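Local structure of cysteine synthase (Fusobacterium nucleatum subsp. nucleatum strain ATCC 25586, 5XEM) at residues L19-N24 against E31-L36; T159-I164 against A189-E194; D12-T17 against G38-R43; S44-I49 against V150-A155. The protein probably makes L-cysteine and acetate from O-acetyl-L-serine and hydrogen sulfide, using pyridoxal 5'-phosphate as cofactor. All blocks are in the same frame, centred on the assembly; numbering follows the deposited sequence. Where two conformers were deposited one is given.

Interaction 1. Residues L19-N24 against E31-L36; sequences LVKINN and EIYVKL
V20 and V34 form a hydrogen-bonded antiparallel pair, with V20 N giving to V34 O (2.9 Å) and V34 N giving back to V20 O (2.8 Å). I22 N adds a third backbone bond, 3.0 Å to I32 O. Beyond it a water takes over: it donates to I22 O and accepts from I32 N, bridging the two residues. V20 O is also approached by Y33 CA at 3.2 Å, a CA-H...O contact. These bonds build a beta hairpin whose first strand, 19-21, is the outermost of its sheet within the chain. Strand 31-36 carries the sheet on through backbone bonds to strand 291-296, while L19 and K21 also make backbone bonds to the second subunit.

Side chains also meet on both faces. On the face of L19, K21, Y33 and K35, the CD2 branch of L19 reaches Y33 CB at 3.6 Å, the two side chains crossing at about a right angle. K21 leaves with CG anti to its backbone N (chi1 -179°) and bends at chi2, which carries its chain obliquely past the tyrosine ring, K21 CD lying 3.8 Å from Y33 CE1. Past the last bridged pair, I22 CD1 meets V34 CG2, which lies on the face of V20, at 3.8 Å, and F275 of helix 269-284 packs against both.

K21 NZ makes a long, weak salt bridge to E31 OE2 (3.4 Å), whereas E31 OE1 turns to its stronger partner, K291. K35 NZ leaves the hairpin to bind T17 OG1 and E163.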
loop_
_atom_site.group_PDB
_atom_site.type_symbol
_atom_site.label_atom_id
_atom_site.label_comp_id
_atom_site.label_asym_id
_atom_site.label_seq_id
_atom_site.Cartn_x
_atom_site.Cartn_y
_atom_site.Cartn_z
ATOM N N LEU A 19 -7.823 -1.272 12.466
ATOM C CA LEU A 19 -7.583 -0.353 13.585
ATOM C C LEU A 19 -6.393 -0.942 14.332
ATOM O O LEU A 19 -6.433 -2.093 14.735
ATOM C CB LEU A 19 -8.752 -0.362 14.579
ATOM C CG LEU A 19 -9.675 0.826 14.754
ATOM C CD1 LEU A 19 -10.488 0.651 16.039
ATOM C CD2 LEU A 19 -8.945 2.165 14.750
ATOM N N VAL A 20 -5.342 -0.182 14.522
ATOM C CA VAL A 20 -4.136 -0.681 15.173
ATOM C C VAL A 20 -3.895 0.067 16.472
ATOM O O VAL A 20 -3.986 1.292 16.506
ATOM C CB VAL A 20 -2.919 -0.481 14.257
ATOM C CG1 VAL A 20 -1.650 -1.059 14.888
ATOM C CG2 VAL A 20 -3.185 -1.119 12.904
ATOM N N LYS A 21 -3.562 -0.662 17.526
ATOM C CA LYS A 21 -3.247 -0.019 18.809
ATOM C C LYS A 21 -1.828 0.498 18.802
ATOM O O LYS A 21 -0.946 -0.153 18.254
ATOM C CB LYS A 21 -3.417 -0.990 19.983
ATOM C CG LYS A 21 -3.109 -0.316 21.319
ATOM C CD LYS A 21 -4.027 -0.784 22.436
ATOM C CE LYS A 21 -3.658 -0.098 23.761
ATOM N NZ LYS A 21 -3.155 -1.089 24.757
ATOM N N ILE A 22 -1.609 1.646 19.434
ATOM C CA ILE A 22 -0.287 2.248 19.555
ATOM C C ILE A 22 0.362 1.702 20.830
ATOM O O ILE A 22 -0.201 1.851 21.918
ATOM C CB ILE A 22 -0.376 3.788 19.570
ATOM C CG1 ILE A 22 -0.907 4.294 18.224
ATOM C CG2 ILE A 22 0.971 4.450 19.855
ATOM C CD1 ILE A 22 0.068 4.139 17.069
ATOM N N ASN A 23 1.517 1.065 20.682
ATOM C CA ASN A 23 2.140 0.296 21.778
ATOM C C ASN A 23 3.453 0.830 22.284
ATOM O O ASN A 23 3.805 0.589 23.426
ATOM C CB ASN A 23 2.426 -1.135 21.354
ATOM C CG ASN A 23 1.225 -1.825 20.813
ATOM O OD1 ASN A 23 0.249 -2.029 21.526
ATOM N ND2 ASN A 23 1.284 -2.201 19.524
ATOM N N ASN A 24 4.205 1.500 21.424
ATOM C CA ASN A 24 5.560 1.849 21.752
ATOM C C ASN A 24 5.676 3.315 22.101
ATOM O O ASN A 24 6.381 3.659 23.053
ATOM C CB ASN A 24 6.494 1.415 20.631
ATOM C CG ASN A 24 6.462 -0.089 20.408
ATOM O OD1 ASN A 24 6.567 -0.581 19.272
ATOM N ND2 ASN A 24 6.324 -0.837 21.502
ATOM N N GLU A 31 -5.660 5.040 25.550
ATOM C CA GLU A 31 -5.396 4.129 24.431
ATOM C C GLU A 31 -5.680 4.851 23.105
ATOM O O GLU A 31 -6.775 5.398 22.906
ATOM C CB GLU A 31 -6.256 2.882 24.565
ATOM C CG GLU A 31 -5.991 2.118 25.848
ATOM C CD GLU A 31 -6.767 0.824 25.933
ATOM O OE1 GLU A 31 -8.012 0.854 25.847
ATOM O OE2 GLU A 31 -6.126 -0.236 26.080
ATOM N N ILE A 32 -4.686 4.876 22.217
ATOM C CA ILE A 32 -4.856 5.463 20.890
ATOM C C ILE A 32 -4.817 4.352 19.841
ATOM O O ILE A 32 -3.895 3.543 19.827
ATOM C CB ILE A 32 -3.782 6.508 20.552
ATOM C CG1 ILE A 32 -3.754 7.621 21.610
ATOM C CG2 ILE A 32 -4.070 7.111 19.170
ATOM C CD1 ILE A 32 -2.781 8.753 21.322
ATOM N N TYR A 33 -5.859 4.315 19.022
ATOM C CA TYR A 33 -5.991 3.367 17.904
ATOM C C TYR A 33 -5.945 4.165 16.608
ATOM O O TYR A 33 -6.619 5.191 16.500
ATOM C CB TYR A 33 -7.335 2.657 17.977
ATOM C CG TYR A 33 -7.489 1.795 19.201
ATOM C CD1 TYR A 33 -7.043 0.473 19.204
ATOM C CD2 TYR A 33 -8.080 2.291 20.358
ATOM C CE1 TYR A 33 -7.166 -0.320 20.330
ATOM C CE2 TYR A 33 -8.224 1.499 21.488
ATOM C CZ TYR A 33 -7.758 0.205 21.465
ATOM O OH TYR A 33 -7.897 -0.588 22.580
ATOM N N VAL A 34 -5.179 3.698 15.630
ATOM C CA VAL A 34 -5.078 4.389 14.352
ATOM C C VAL A 34 -5.834 3.546 13.326
ATOM O O VAL A 34 -5.596 2.348 13.198
ATOM C CB VAL A 34 -3.610 4.590 13.947
ATOM C CG1 VAL A 34 -3.484 5.275 12.590
ATOM C CG2 VAL A 34 -2.868 5.389 15.025
ATOM N N LYS A 35 -6.760 4.177 12.621
ATOM C CA LYS A 35 -7.503 3.500 11.565
ATOM C C LYS A 35 -6.733 3.739 10.267
ATOM O O LYS A 35 -6.585 4.889 9.833
ATOM C CB LYS A 35 -8.925 4.005 11.475
ATOM C CG LYS A 35 -9.739 3.156 10.480
ATOM C CD LYS A 35 -11.223 3.220 10.693
ATOM C CE LYS A 35 -12.014 2.440 9.664
ATOM N NZ LYS A 35 -11.840 0.958 9.759
ATOM N N LEU A 36 -6.187 2.668 9.708
ATOM C CA LEU A 36 -5.200 2.770 8.618
ATOM C C LEU A 36 -5.872 2.776 7.257
ATOM O O LEU A 36 -6.033 1.738 6.636
ATOM C CB LEU A 36 -4.193 1.646 8.705
ATOM C CG LEU A 36 -3.305 1.612 9.972
ATOM C CD1 LEU A 36 -2.459 0.316 9.997
ATOM C CD2 LEU A 36 -2.443 2.864 10.050
HETATM O O HOH W 1 -2.181 3.624 23.138
#

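Interaction 2. Residues T159-I164 against A189-E194; sequences TTAEEI and AKKLKE
K191 reaches across to A161 and E162 with a side chain that touches helix 151-167 along its length. Its CB lies 3.5 Å from the methyl CB of A161, and its CG is just as close to that carbon, closer than usual van der Waals contact. A161 and K191 are also the residues whose CA atoms are nearest across the contact, where the axes of 159-164 and 189-194 pass 8.6 Å apart at a crossing angle of -42°. CG stands anti to the backbone N (chi1 171°), after which the chain bends at each further torsion and curls over E162. K191 CD and CE pass across E162 OE2, each 3.5 Å from it, and NZ ends 2.8 Å from the same oxygen. The ammonium meets it on its anti side, somewhat out of the carboxylate plane, and also donates to the backbone O of Y157. L192 CD2 packs loosely on A161 CB (4.1 Å) and I164 CG2 (4.3 Å). Both helices flank the six-stranded sheet of this PLP-dependent fold. The ammonium of K191, a largely buried residue, is probably balanced by the E162 carboxylate and Y157 O together.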
loop_
_atom_site.group_PDB
_atom_site.type_symbol
_atom_site.label_atom_id
_atom_site.label_comp_id
_atom_site.label_asym_id
_atom_site.label_seq_id
_atom_site.Cartn_x
_atom_site.Cartn_y
_atom_site.Cartn_z
ATOM N N THR A 159 -19.753 3.650 6.355
ATOM C CA THR A 159 -18.772 2.568 6.383
ATOM C C THR A 159 -17.730 2.854 7.421
ATOM O O THR A 159 -17.688 2.146 8.422
ATOM C CB THR A 159 -18.193 2.293 4.984
ATOM O OG1 THR A 159 -17.503 3.455 4.508
ATOM C CG2 THR A 159 -19.373 1.936 4.022
ATOM N N THR A 160 -16.965 3.940 7.257
ATOM C CA THR A 160 -15.844 4.252 8.177
ATOM C C THR A 160 -16.250 4.226 9.652
ATOM O O THR A 160 -15.620 3.546 10.510
ATOM C CB THR A 160 -15.245 5.636 7.830
ATOM O OG1 THR A 160 -14.990 5.704 6.426
ATOM C CG2 THR A 160 -13.920 5.862 8.565
ATOM N N ALA A 161 -17.291 4.983 9.968
ATOM C CA ALA A 161 -17.812 5.056 11.347
ATOM C C ALA A 161 -18.308 3.711 11.888
ATOM O O ALA A 161 -18.053 3.387 13.054
ATOM C CB ALA A 161 -18.922 6.091 11.463
ATOM N N GLU A 162 -18.995 2.953 11.051
ATOM C CA GLU A 162 -19.499 1.635 11.452
ATOM C C GLU A 162 -18.379 0.666 11.763
ATOM O O GLU A 162 -18.498 -0.141 12.691
ATOM C CB GLU A 162 -20.460 1.054 10.416
ATOM C CG GLU A 162 -21.774 1.817 10.270
ATOM C CD GLU A 162 -22.719 1.720 11.480
ATOM O OE1 GLU A 162 -22.448 0.958 12.432
ATOM O OE2 GLU A 162 -23.743 2.439 11.490
ATOM N N GLU A 163 -17.286 0.737 11.000
ATOM C CA GLU A 163 -16.154 -0.120 11.234
ATOM C C GLU A 163 -15.469 0.211 12.536
ATOM O O GLU A 163 -15.028 -0.687 13.243
ATOM C CB GLU A 163 -15.166 -0.031 10.054
ATOM C CG GLU A 163 -15.772 -0.470 8.728
ATOM C CD GLU A 163 -14.896 -0.093 7.545
ATOM O OE1 GLU A 163 -13.722 0.247 7.792
ATOM O OE2 GLU A 163 -15.376 -0.130 6.392
ATOM N N ILE A 164 -15.382 1.494 12.865
ATOM C CA ILE A 164 -14.814 1.948 14.128
ATOM C C ILE A 164 -15.678 1.437 15.296
ATOM O O ILE A 164 -15.150 0.869 16.260
ATOM C CB ILE A 164 -14.732 3.488 14.166
ATOM C CG1 ILE A 164 -13.644 3.983 13.196
ATOM C CG2 ILE A 164 -14.454 3.982 15.581
ATOM C CD1 ILE A 164 -13.721 5.506 12.975
ATOM N N ALA A 189 -17.977 11.591 12.218
ATOM C CA ALA A 189 -18.368 12.162 13.510
ATOM C C ALA A 189 -19.869 12.167 13.680
ATOM O O ALA A 189 -20.343 11.958 14.804
ATOM C CB ALA A 189 -17.835 13.590 13.661
ATOM N N LYS A 190 -20.612 12.408 12.589
ATOM C CA LYS A 190 -22.080 12.423 12.632
ATOM C C LYS A 190 -22.617 11.070 13.063
ATOM O O LYS A 190 -23.451 10.979 13.979
ATOM C CB LYS A 190 -22.680 12.830 11.301
ATOM C CG LYS A 190 -24.215 12.955 11.285
ATOM C CD LYS A 190 -24.692 13.542 9.965
ATOM C CE LYS A 190 -26.211 13.618 9.882
ATOM N NZ LYS A 190 -26.717 13.874 8.505
ATOM N N LYS A 191 -22.093 10.002 12.460
ATOM C CA LYS A 191 -22.544 8.666 12.811
ATOM C C LYS A 191 -22.175 8.307 14.231
ATOM O O LYS A 191 -23.009 7.783 14.990
ATOM C CB LYS A 191 -22.023 7.606 11.830
ATOM C CG LYS A 191 -22.284 6.156 12.252
ATOM C CD LYS A 191 -23.752 5.793 12.437
ATOM C CE LYS A 191 -24.542 5.807 11.142
ATOM N NZ LYS A 191 -24.120 4.804 10.132
ATOM N N LEU A 192 -20.940 8.589 14.606
ATOM C CA LEU A 192 -20.465 8.238 15.927
ATOM C C LEU A 192 -21.288 8.939 17.033
ATOM O O LEU A 192 -21.625 8.313 18.041
ATOM C CB LEU A 192 -18.985 8.591 16.078
ATOM C CG LEU A 192 -17.973 7.770 15.254
ATOM C CD1 LEU A 192 -16.544 8.265 15.525
ATOM C CD2 LEU A 192 -18.125 6.280 15.500
ATOM N N LYS A 193 -21.602 10.217 16.827
ATOM C CA LYS A 193 -22.367 10.993 17.793
ATOM C C LYS A 193 -23.839 10.569 17.835
ATOM O O LYS A 193 -24.496 10.717 18.878
ATOM C CB LYS A 193 -22.237 12.492 17.513
ATOM C CG LYS A 193 -20.995 13.070 18.147
ATOM C CD LYS A 193 -20.833 14.576 17.978
ATOM C CE LYS A 193 -19.779 15.063 18.959
ATOM N NZ LYS A 193 -19.306 16.472 18.816
ATOM N N GLU A 194 -24.355 10.024 16.739
ATOM C CA GLU A 194 -25.702 9.431 16.768
ATOM C C GLU A 194 -25.762 8.189 17.654
ATOM O O GLU A 194 -26.729 8.014 18.393
ATOM C CB GLU A 194 -26.206 9.111 15.379
ATOM C CG GLU A 194 -26.674 10.341 14.640
ATOM C CD GLU A 194 -26.955 10.095 13.180
ATOM O OE1 GLU A 194 -26.846 8.948 12.699
ATOM O OE2 GLU A 194 -27.321 11.072 12.502
#

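Interaction 3. Residues D12-T17 against G38-R43; sequences DLIGNT and GSNPGR
N40 O, in the residue that faces G15 and T17 across the contact, is held by two donors from R43. The backbone R43 N gives to N40 O at 2.8 Å, closing a type I beta turn from N40 to R43, and R43 NH1 gives to the same oxygen at 3.1 Å. The two donors come from opposite faces of the carbonyl plane, NH1 standing 45° out of it. The long arginine thus folds back over its own turn, with S39 O in plane at the guanidinium edge and P41 O over one face.

The turn presents P41 to the other loop. P41 CG meets L13 CB at 3.9 Å and I14 CG1 at 3.8 Å, so the proline ring is wedged against both residues, crossing I14 at about a right angle. L13 O adds a contact of 3.5 Å to P41 CD. This is loop-to-loop packing just before the helix that bears K46, the lysine predicted to carry the cofactor: residues 38-43 join strand 31-36 to helix 46-60, while 12-17 runs into the edge strand 19-21. D47, in the first turn of that helix, accepts from G42 N and ties the turn to the helix start.

N40 extends its flat amide toward I14, G15 and T17, crossing I14 at about a right angle and T17 obliquely. T17 turns its methyl CG2 to the amide and to S39 CB (4.3 Å), because OG1 sits between the backbone N and the carbonyl carbon (chi1 54°) and bonds to E37. L13 also packs on P18 of the second subunit.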
loop_
_atom_site.group_PDB
_atom_site.type_symbol
_atom_site.label_atom_id
_atom_site.label_comp_id
_atom_site.label_asym_id
_atom_site.label_seq_id
_atom_site.Cartn_x
_atom_site.Cartn_y
_atom_site.Cartn_z
ATOM N N ASP A 12 -13.669 -4.186 -4.634
ATOM C CA ASP A 12 -14.126 -4.937 -3.472
ATOM C C ASP A 12 -13.172 -4.869 -2.273
ATOM O O ASP A 12 -13.538 -5.243 -1.157
ATOM C CB ASP A 12 -14.404 -6.407 -3.845
ATOM C CG ASP A 12 -15.447 -6.536 -4.930
ATOM O OD1 ASP A 12 -16.575 -6.029 -4.757
ATOM O OD2 ASP A 12 -15.131 -7.096 -5.983
ATOM N N LEU A 13 -11.951 -4.382 -2.475
ATOM C CA LEU A 13 -11.005 -4.222 -1.375
ATOM C C LEU A 13 -11.140 -2.895 -0.604
ATOM O O LEU A 13 -10.432 -2.674 0.374
ATOM C CB LEU A 13 -9.579 -4.348 -1.888
ATOM C CG LEU A 13 -9.284 -5.580 -2.760
ATOM C CD1 LEU A 13 -7.809 -5.607 -3.165
ATOM C CD2 LEU A 13 -9.718 -6.845 -2.061
ATOM N N ILE A 14 -12.014 -2.012 -1.070
ATOM C CA ILE A 14 -12.217 -0.698 -0.471
ATOM C C ILE A 14 -12.947 -0.903 0.855
ATOM O O ILE A 14 -13.929 -1.657 0.933
ATOM C CB ILE A 14 -13.001 0.252 -1.404
ATOM C CG1 ILE A 14 -12.174 0.530 -2.672
ATOM C CG2 ILE A 14 -13.338 1.587 -0.704
ATOM C CD1 ILE A 14 -12.919 1.280 -3.785
ATOM N N GLY A 15 -12.457 -0.234 1.887
ATOM C CA GLY A 15 -13.054 -0.269 3.201
ATOM C C GLY A 15 -12.617 -1.453 4.027
ATOM O O GLY A 15 -11.695 -2.174 3.675
ATOM N N ASN A 16 -13.275 -1.641 5.159
ATOM C CA ASN A 16 -12.884 -2.660 6.121
ATOM C C ASN A 16 -11.400 -2.619 6.474
ATOM O O ASN A 16 -10.674 -3.614 6.437
ATOM C CB ASN A 16 -13.342 -4.023 5.634
ATOM C CG ASN A 16 -14.846 -4.102 5.609
ATOM O OD1 ASN A 16 -15.486 -3.978 6.649
ATOM N ND2 ASN A 16 -15.416 -4.178 4.435
ATOM N N THR A 17 -10.954 -1.423 6.788
ATOM C CA THR A 17 -9.553 -1.175 7.078
ATOM C C THR A 17 -9.266 -1.486 8.536
ATOM O O THR A 17 -10.148 -1.385 9.375
ATOM C CB THR A 17 -9.178 0.286 6.822
ATOM O OG1 THR A 17 -10.070 1.138 7.544
ATOM C CG2 THR A 17 -9.302 0.587 5.300
ATOM N N GLY A 38 -4.699 3.905 4.641
ATOM C CA GLY A 38 -3.705 3.511 3.672
ATOM C C GLY A 38 -3.794 2.060 3.234
ATOM O O GLY A 38 -3.195 1.699 2.246
ATOM N N SER A 39 -4.539 1.234 3.967
ATOM C CA SER A 39 -4.758 -0.156 3.595
ATOM C C SER A 39 -5.715 -0.290 2.420
ATOM O O SER A 39 -5.770 -1.358 1.806
ATOM C CB SER A 39 -5.314 -0.953 4.765
ATOM O OG SER A 39 -4.354 -0.985 5.816
ATOM N N ASN A 40 -6.494 0.761 2.128
ATOM C CA ASN A 40 -7.321 0.777 0.920
ATOM C C ASN A 40 -6.459 0.516 -0.333
ATOM O O ASN A 40 -5.265 0.847 -0.350
ATOM C CB ASN A 40 -8.067 2.111 0.771
ATOM C CG ASN A 40 -9.237 2.250 1.732
ATOM O OD1 ASN A 40 -9.233 3.125 2.599
ATOM N ND2 ASN A 40 -10.212 1.385 1.610
ATOM N N PRO A 41 -7.054 -0.074 -1.396
ATOM C CA PRO A 41 -6.236 -0.434 -2.583
ATOM C C PRO A 41 -5.611 0.779 -3.300
ATOM O O PRO A 41 -4.494 0.683 -3.867
ATOM C CB PRO A 41 -7.246 -1.206 -3.476
ATOM C CG PRO A 41 -8.587 -0.735 -3.005
ATOM C CD PRO A 41 -8.430 -0.588 -1.522
ATOM N N GLY A 42 -6.300 1.920 -3.261
ATOM C CA GLY A 42 -5.726 3.174 -3.748
ATOM C C GLY A 42 -4.876 3.935 -2.717
ATOM O O GLY A 42 -4.402 5.037 -3.005
ATOM N N ARG A 43 -4.716 3.356 -1.520
ATOM C CA ARG A 43 -3.787 3.826 -0.479
ATOM C C ARG A 43 -4.264 5.062 0.288
ATOM O O ARG A 43 -3.494 5.652 1.023
ATOM C CB ARG A 43 -2.385 4.043 -1.027
ATOM C CG ARG A 43 -1.788 2.815 -1.672
ATOM C CD ARG A 43 -1.615 1.778 -0.613
ATOM N NE ARG A 43 -0.987 0.553 -1.100
ATOM C CZ ARG A 43 -1.482 -0.674 -0.981
ATOM N NH1 ARG A 43 -2.694 -0.889 -0.389
ATOM N NH2 ARG A 43 -0.801 -1.690 -1.470
#

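Interaction 4. Residues S44-I49 against V150-A155; sequences STKDRI and VNNPKA. With PLP (pyridoxal-5'-phosphate), chain D.
I49 and N152 join the first turns of helices 46-60 and 151-167 beside the PLP phosphate, in the cofactor cleft of this PLP-dependent fold. The tight part is hydrocarbon against amide. I49 carries CG1 between its backbone N and carbonyl carbon (chi1 80°), which sends CG2 toward N152 OD1 at 3.5 Å and CD1 toward N152 CG at 3.7 Å; the two side chains lie side by side and point the same way. A155 CB packs about one turn further along its helix, 3.7 Å from R48 O and 4.2 Å from I49 CG2. The amide cannot easily turn, since N152 ND2 donates to Q146 O and to T181 OG1, a residue that also binds PLP.

Toward the cofactor the contact is looser, and no direct hydrogen bond joins the segments: K46 NZ and N152 ND2 stay 4.3 Å apart. A water links them instead. K46 NZ, not bonded covalently to the cofactor, donates to PLP O2P at 2.8 Å and also bonds to Q146 OE1, while S44 OG accepts from K46 N and caps the start of the helix. The water accepts from K46 NZ and gives its hydrogens to N152 OD1 and, at 2.8 Å, to PLP O1P.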
loop_
_atom_site.group_PDB
_atom_site.type_symbol
_atom_site.label_atom_id
_atom_site.label_comp_id
_atom_site.label_asym_id
_atom_site.label_seq_id
_atom_site.Cartn_x
_atom_site.Cartn_y
_atom_site.Cartn_z
ATOM N N SER A 44 -5.533 5.414 0.129
ATOM C CA SER A 44 -6.140 6.453 0.972
ATOM C C SER A 44 -7.618 6.202 1.211
ATOM O O SER A 44 -8.274 5.399 0.493
ATOM C CB SER A 44 -5.970 7.848 0.353
ATOM O OG SER A 44 -7.059 8.160 -0.517
ATOM N N THR A 45 -8.146 6.938 2.191
ATOM C CA THR A 45 -9.552 6.906 2.522
ATOM C C THR A 45 -10.417 7.367 1.359
ATOM O O THR A 45 -11.620 7.061 1.332
ATOM C CB THR A 45 -9.854 7.777 3.777
ATOM O OG1 THR A 45 -11.006 7.284 4.446
ATOM C CG2 THR A 45 -10.052 9.271 3.429
ATOM N N LYS A 46 -9.828 8.081 0.406
ATOM C CA LYS A 46 -10.593 8.679 -0.701
ATOM C C LYS A 46 -11.146 7.646 -1.654
ATOM O O LYS A 46 -12.155 7.911 -2.330
ATOM C CB LYS A 46 -9.790 9.763 -1.439
ATOM C CG LYS A 46 -9.372 10.935 -0.562
ATOM C CD LYS A 46 -10.562 11.578 0.141
ATOM C CE LYS A 46 -10.321 13.062 0.417
ATOM N NZ LYS A 46 -11.552 13.881 0.610
ATOM N N ASP A 47 -10.590 6.426 -1.624
ATOM C CA ASP A 47 -11.192 5.325 -2.352
ATOM C C ASP A 47 -12.695 5.217 -1.967
ATOM O O ASP A 47 -13.555 4.909 -2.823
ATOM C CB ASP A 47 -10.549 3.995 -1.946
ATOM C CG ASP A 47 -9.189 3.741 -2.547
ATOM O OD1 ASP A 47 -8.604 4.668 -3.157
ATOM O OD2 ASP A 47 -8.699 2.582 -2.389
ATOM N N ARG A 48 -13.009 5.399 -0.679
ATOM C CA ARG A 48 -14.404 5.270 -0.206
ATOM C C ARG A 48 -15.331 6.291 -0.865
ATOM O O ARG A 48 -16.461 5.945 -1.289
ATOM C CB ARG A 48 -14.534 5.433 1.306
ATOM C CG ARG A 48 -13.836 4.389 2.135
ATOM C CD ARG A 48 -13.870 4.774 3.593
ATOM N NE ARG A 48 -13.099 3.905 4.460
ATOM C CZ ARG A 48 -13.540 2.830 5.113
ATOM N NH1 ARG A 48 -14.791 2.378 4.942
ATOM N NH2 ARG A 48 -12.717 2.162 5.885
ATOM N N ILE A 49 -14.868 7.537 -0.959
ATOM C CA ILE A 49 -15.685 8.611 -1.552
ATOM C C ILE A 49 -15.706 8.554 -3.068
ATOM O O ILE A 49 -16.746 8.846 -3.686
ATOM C CB ILE A 49 -15.353 10.043 -1.006
ATOM C CG1 ILE A 49 -14.107 10.704 -1.623
ATOM C CG2 ILE A 49 -15.333 10.025 0.524
ATOM C CD1 ILE A 49 -14.056 12.227 -1.361
ATOM N N VAL A 150 -22.585 15.407 -1.109
ATOM C CA VAL A 150 -22.871 14.759 0.185
ATOM C C VAL A 150 -22.466 13.304 0.247
ATOM O O VAL A 150 -22.308 12.766 1.333
ATOM C CB VAL A 150 -24.340 14.871 0.646
ATOM C CG1 VAL A 150 -24.712 16.342 0.772
ATOM C CG2 VAL A 150 -25.260 14.116 -0.288
ATOM N N ASN A 151 -22.264 12.673 -0.900
ATOM C CA ASN A 151 -21.780 11.296 -0.918
ATOM C C ASN A 151 -20.345 11.134 -0.400
ATOM O O ASN A 151 -19.905 9.994 -0.140
ATOM C CB ASN A 151 -21.934 10.675 -2.298
ATOM C CG ASN A 151 -23.387 10.443 -2.664
ATOM O OD1 ASN A 151 -24.148 9.941 -1.831
ATOM N ND2 ASN A 151 -23.788 10.857 -3.863
ATOM N N ASN A 152 -19.614 12.243 -0.282
ATOM C CA ASN A 152 -18.333 12.246 0.455
ATOM C C ASN A 152 -18.573 11.934 1.957
ATOM O O ASN A 152 -18.279 10.815 2.422
ATOM C CB ASN A 152 -17.577 13.562 0.119
ATOM C CG ASN A 152 -16.394 13.842 1.001
ATOM O OD1 ASN A 152 -16.079 13.108 1.954
ATOM N ND2 ASN A 152 -15.722 14.960 0.690
ATOM N N PRO A 153 -19.178 12.862 2.717
ATOM C CA PRO A 153 -19.421 12.502 4.126
ATOM C C PRO A 153 -20.316 11.272 4.321
ATOM O O PRO A 153 -20.108 10.495 5.269
ATOM C CB PRO A 153 -20.058 13.764 4.733
ATOM C CG PRO A 153 -20.476 14.590 3.583
ATOM C CD PRO A 153 -19.582 14.241 2.415
ATOM N N LYS A 154 -21.294 11.054 3.440
ATOM C CA LYS A 154 -22.145 9.852 3.614
ATOM C C LYS A 154 -21.388 8.512 3.491
ATOM O O LYS A 154 -21.754 7.552 4.137
ATOM C CB LYS A 154 -23.334 9.842 2.661
ATOM C CG LYS A 154 -24.347 10.920 3.011
ATOM C CD LYS A 154 -25.533 11.015 2.049
ATOM C CE LYS A 154 -26.301 9.713 1.999
ATOM N NZ LYS A 154 -25.488 8.757 1.205
ATOM N N ALA A 155 -20.341 8.451 2.670
ATOM C CA ALA A 155 -19.536 7.242 2.550
ATOM C C ALA A 155 -18.941 6.870 3.913
ATOM O O ALA A 155 -19.016 5.717 4.335
ATOM C CB ALA A 155 -18.428 7.432 1.493
HETATM N N1 PLP D . -5.118 13.738 4.414
HETATM C C2 PLP D . -4.864 13.486 3.121
HETATM C C2A PLP D . -3.579 12.756 2.726
HETATM C C3 PLP D . -5.775 13.863 2.117
HETATM O O3 PLP D . -5.503 13.583 0.818
HETATM C C4 PLP D . -6.953 14.522 2.460
HETATM C C4A PLP D . -7.961 14.952 1.408
HETATM C C5 PLP D . -7.187 14.764 3.821
HETATM C C6 PLP D . -6.252 14.350 4.767
HETATM C C5A PLP D . -8.435 15.458 4.323
HETATM O O4P PLP D . -9.600 14.570 4.173
HETATM P P PLP D . -11.107 15.128 3.941
HETATM O O1P PLP D . -12.033 14.053 4.091
HETATM O O2P PLP D . -11.058 15.730 2.624
HETATM O O3P PLP D . -11.237 16.214 4.950
HETATM O O HOH W 2 -13.342 12.279 2.442
#

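Overall arrangement
Interactions 2 and 4 share helix 151-167 and are buried, but interaction 2 pairs a salt bridge with alanine and leucine packing, whereas interaction 4 combines isoleucine-amide contact with a water-mediated link to PLP. Interaction 1 is also buried, mainly a backbone ladder at the outermost strand of the chain's sheet, which bonds on to the second subunit; its weak salt bridge joins partly exposed residues. Interaction 3, partly buried, relies on proline packing and a hydrogen-bonded turn and also touches that subunit; the helix pairs do not. R48 of interaction 4, K35 of 31-36 and N16 N of 12-17 all bond to E163 of 159-164, so strand, loop and helices meet at its carboxylate.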